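Local atomic coordinates of GTN Reductase (Agrobacterium tumefaciens, PDB entry 5N6G), a protein that binds flavin mononucleotide and, as an Old Yellow Enzyme-type ene-reductase, probably reduces activated carbon-carbon double bonds at the expense of NADH or NADPH. Residues Y308-A313 / R339-D344. Residues are numbered along the deposited sequence; the frame is centred on the assembly and turned at random.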
ATOM      1  N   TYR A 308     -12.275  -8.418  -6.795  1.00 19.25           N
ATOM      2  CA  TYR A 308     -12.141  -9.757  -7.358  1.00 18.94           C
ATOM      3  C   TYR A 308     -12.841 -10.779  -6.477  1.00 24.19           C
ATOM      4  O   TYR A 308     -12.976 -10.596  -5.265  1.00 27.34           O
ATOM      5  CB  TYR A 308     -10.667 -10.128  -7.499  1.00 20.42           C
ATOM      6  CG  TYR A 308     -10.026  -9.517  -8.701  1.00 21.14           C
ATOM      7  CD1 TYR A 308     -10.081 -10.161  -9.921  1.00 23.12           C
ATOM      8  CD2 TYR A 308      -9.384  -8.286  -8.631  1.00 19.13           C
ATOM      9  CE1 TYR A 308      -9.503  -9.620 -11.049  1.00 23.91           C
ATOM     10  CE2 TYR A 308      -8.796  -7.720  -9.773  1.00 18.82           C
ATOM     11  CZ  TYR A 308      -8.875  -8.400 -10.978  1.00 20.29           C
ATOM     12  OH  TYR A 308      -8.322  -7.891 -12.123  1.00 23.33           O
ATOM     13  N   ASP A 309     -13.291 -11.864  -7.109  1.00 26.39           N
ATOM     14  CA  ASP A 309     -13.794 -13.055  -6.436  1.00 25.66           C
ATOM     15  C   ASP A 309     -13.116 -14.268  -7.062  1.00 24.38           C
ATOM     16  O   ASP A 309     -12.230 -14.135  -7.913  1.00 26.08           O
ATOM     17  CB  ASP A 309     -15.328 -13.135  -6.493  1.00 29.64           C
ATOM     18  CG  ASP A 309     -15.889 -13.273  -7.914  1.00 31.69           C
ATOM     19  OD1 ASP A 309     -15.158 -13.641  -8.863  1.00 36.65           O
ATOM     20  OD2 ASP A 309     -17.098 -13.014  -8.072  1.00 44.18           O
ATOM     21  N   ARG A 310     -13.500 -15.463  -6.615  1.00 23.91           N
ATOM     22  CA  ARG A 310     -12.793 -16.656  -7.068  1.00 24.51           C
ATOM     23  C   ARG A 310     -12.800 -16.751  -8.590  1.00 22.41           C
ATOM     24  O   ARG A 310     -11.740 -16.888  -9.213  1.00 24.57           O
ATOM     25  CB  ARG A 310     -13.411 -17.904  -6.458  1.00 26.45           C
ATOM     26  CG  ARG A 310     -12.644 -19.182  -6.803  1.00 27.36           C
ATOM     27  CD  ARG A 310     -13.287 -20.437  -6.252  1.00 32.69           C
ATOM     28  NE  ARG A 310     -12.409 -21.597  -6.440  1.00 29.80           N
ATOM     29  CZ  ARG A 310     -12.444 -22.434  -7.477  1.00 25.38           C
ATOM     30  NH1 ARG A 310     -13.296 -22.249  -8.477  1.00 28.92           N
ATOM     31  NH2 ARG A 310     -11.585 -23.443  -7.529  1.00 41.37           N
ATOM     32  N   GLN A 311     -13.984 -16.677  -9.208  1.00 29.03           N
ATOM     33  CA  GLN A 311     -14.070 -16.941 -10.643  1.00 28.03           C
ATOM     34  C   GLN A 311     -13.340 -15.867 -11.451  1.00 23.29           C
ATOM     35  O   GLN A 311     -12.626 -16.186 -12.412  1.00 28.10           O
ATOM     36  CB  GLN A 311     -15.529 -17.042 -11.084  1.00 32.94           C
ATOM     37  CG  GLN A 311     -15.696 -17.597 -12.501  1.00 41.53           C
ATOM     38  CD  GLN A 311     -14.987 -18.931 -12.697  1.00 60.00           C
ATOM     39  OE1 GLN A 311     -14.999 -19.795 -11.818  1.00 58.35           O
ATOM     40  NE2 GLN A 311     -14.346 -19.094 -13.846  1.00 77.40           N
ATOM     41  N   SER A 312     -13.486 -14.596 -11.074  1.00 24.19           N
ATOM     42  CA  SER A 312     -12.817 -13.545 -11.839  1.00 26.79           C
ATOM     43  C   SER A 312     -11.308 -13.570 -11.636  1.00 21.36           C
ATOM     44  O   SER A 312     -10.555 -13.262 -12.568  1.00 22.86           O
ATOM     45  CB  SER A 312     -13.380 -12.167 -11.473  1.00 26.05           C
ATOM     46  OG  SER A 312     -13.254 -11.914 -10.084  1.00 27.45           O
ATOM     47  N   ALA A 313     -10.837 -13.951 -10.450  1.00 23.29           N
ATOM     48  CA  ALA A 313      -9.397 -14.065 -10.257  1.00 20.23           C
ATOM     49  C   ALA A 313      -8.817 -15.209 -11.070  1.00 21.17           C
ATOM     50  O   ALA A 313      -7.757 -15.061 -11.685  1.00 23.25           O
ATOM     51  CB  ALA A 313      -9.074 -14.251  -8.777  1.00 22.72           C
ATOM     52  N   ARG A 339      -6.469 -22.061   0.664  1.00 23.94           N
ATOM     53  CA  ARG A 339      -7.073 -23.392   0.656  1.00 25.72           C
ATOM     54  C   ARG A 339      -8.546 -23.340   0.270  1.00 27.17           C
ATOM     55  O   ARG A 339      -9.030 -24.192  -0.483  1.00 29.81           O
ATOM     56  CB  ARG A 339      -6.905 -24.030   2.027  1.00 28.86           C
ATOM     57  CG  ARG A 339      -7.465 -25.457   2.118  1.00 34.22           C
ATOM     58  CD  ARG A 339      -7.357 -25.991   3.524  1.00 47.09           C
ATOM     59  NE  ARG A 339      -8.176 -27.191   3.698  1.00 43.84           N
ATOM     60  CZ  ARG A 339      -8.590 -27.646   4.876  1.00 55.44           C
ATOM     61  NH1 ARG A 339      -8.267 -27.005   5.991  1.00 53.61           N
ATOM     62  NH2 ARG A 339      -9.332 -28.742   4.939  1.00 73.59           N
ATOM     63  N   ARG A 340      -9.284 -22.358   0.788  1.00 22.93           N
ATOM     64  CA  ARG A 340     -10.693 -22.248   0.437  1.00 23.44           C
ATOM     65  C   ARG A 340     -10.866 -22.027  -1.060  1.00 24.29           C
ATOM     66  O   ARG A 340     -11.736 -22.645  -1.688  1.00 27.70           O
ATOM     67  CB  ARG A 340     -11.349 -21.112   1.220  1.00 25.04           C
ATOM     68  CG  ARG A 340     -11.579 -21.419   2.713  1.00 24.47           C
ATOM     69  CD  ARG A 340     -12.012 -20.149   3.473  1.00 25.10           C
ATOM     70  NE  ARG A 340     -12.062 -20.390   4.922  1.00 29.02           N
ATOM     71  CZ  ARG A 340     -13.152 -20.666   5.619  1.00 31.06           C
ATOM     72  NH1 ARG A 340     -14.332 -20.762   5.023  1.00 31.62           N
ATOM     73  NH2 ARG A 340     -13.055 -20.855   6.930  1.00 33.42           N
ATOM     74  N   LEU A 341     -10.056 -21.150  -1.651  1.00 24.74           N
ATOM     75  CA  LEU A 341     -10.175 -20.928  -3.090  1.00 25.68           C
ATOM     76  C   LEU A 341      -9.748 -22.162  -3.872  1.00 26.79           C
ATOM     77  O   LEU A 341     -10.365 -22.504  -4.888  1.00 30.16           O
ATOM     78  CB  LEU A 341      -9.345 -19.719  -3.514  1.00 27.37           C
ATOM     79  CG  LEU A 341      -9.764 -18.361  -2.951  1.00 29.10           C
ATOM     80  CD1 LEU A 341      -8.843 -17.253  -3.464  1.00 27.89           C
ATOM     81  CD2 LEU A 341     -11.200 -18.040  -3.305  1.00 26.29           C
ATOM     82  N   LYS A 342      -8.684 -22.832  -3.437  1.00 25.70           N
ATOM     83  CA  LYS A 342      -8.249 -24.025  -4.158  1.00 27.18           C
ATOM     84  C   LYS A 342      -9.348 -25.073  -4.193  1.00 39.11           C
ATOM     85  O   LYS A 342      -9.558 -25.724  -5.220  1.00 34.05           O
ATOM     86  CB  LYS A 342      -6.984 -24.590  -3.519  1.00 33.13           C
ATOM     87  CG  LYS A 342      -6.422 -25.837  -4.191  1.00 47.90           C
ATOM     88  CD  LYS A 342      -5.997 -25.568  -5.627  1.00 69.23           C
ATOM     89  CE  LYS A 342      -4.833 -26.466  -6.039  1.00 74.00           C
ATOM     90  NZ  LYS A 342      -4.522 -26.374  -7.495  1.00 69.74           N
ATOM     91  N   ASN A 343     -10.063 -25.243  -3.085  1.00 32.45           N
ATOM     92  CA  ASN A 343     -11.077 -26.278  -2.941  1.00 29.28           C
ATOM     93  C   ASN A 343     -12.472 -25.812  -3.325  1.00 27.02           C
ATOM     94  O   ASN A 343     -13.412 -26.620  -3.288  1.00 34.49           O
ATOM     95  CB  ASN A 343     -11.113 -26.778  -1.496  1.00 33.30           C
ATOM     96  CG  ASN A 343      -9.823 -27.453  -1.073  1.00 55.16           C
ATOM     97  OD1 ASN A 343      -8.961 -27.757  -1.896  1.00 78.71           O
ATOM     98  ND2 ASN A 343      -9.692 -27.704   0.226  1.00 61.58           N
ATOM     99  N   ASP A 344     -12.623 -24.545  -3.691  1.00 31.85           N
ATOM    100  CA  ASP A 344     -13.924 -23.946  -3.975  1.00 34.80           C
ATOM    101  C   ASP A 344     -14.843 -24.069  -2.764  1.00 32.29           C
ATOM    102  O   ASP A 344     -16.023 -24.392  -2.881  1.00 34.43           O
ATOM    103  CB  ASP A 344     -14.565 -24.566  -5.220  1.00 35.96           C
ATOM    104  CG  ASP A 344     -15.711 -23.733  -5.760  1.00 50.35           C
ATOM    105  OD1 ASP A 344     -15.772 -22.527  -5.440  1.00 47.21           O
ATOM    106  OD2 ASP A 344     -16.560 -24.284  -6.492  1.00 60.11           O
TER
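R310, in the first turn of helix 310-318, reaches across to the C-terminal part of helix 337-343 and grips the backbone carbonyl of L341 side-on. With CG anti to the backbone N (chi1 -175°), the extended chain brings NE to the neighbouring helix, and the turn at the last torsion (chi4 -93°) sets the plane of the guanidinium. R310 NE donates to L341 O at 2.7 Å on a lone pair of the carbonyl, and the bond is fairly straight. A second, more bent bond runs from R310 NH2 to the same L341 O at 3.1 Å. The oxygen lies almost exactly in the guanidinium plane, and the two donors to one oxygen restrain the rotation of the flat group.

Both helices lie on the outside of the eight-stranded TIM barrel of this flavin oxidoreductase family: helix 310-318 connects the seventh and eighth strands, and helix 337-343 follows the eighth. The aliphatic part of R310 slides past L341, its CB 3.9 Å from L341 CD2. The side chain of L341 is about 10 Å from the bound FMN.

D344, with positive phi in the Schellman motif that follows the last helical turn, stacks over one face of the guanidinium. Its CB sits above the centre of the group, and the carboxylate plane is tilted 28° from that of R310. D344 OD1 is 3.6 Å from R310 NE, a long salt bridge resting on charge alone, since no N-H points at the oxygen. Just before R310 in the chain, D309 is the N-cap of helix 310-318, its OD1 accepting from S312 N at 2.9 Å and also from S312 OG.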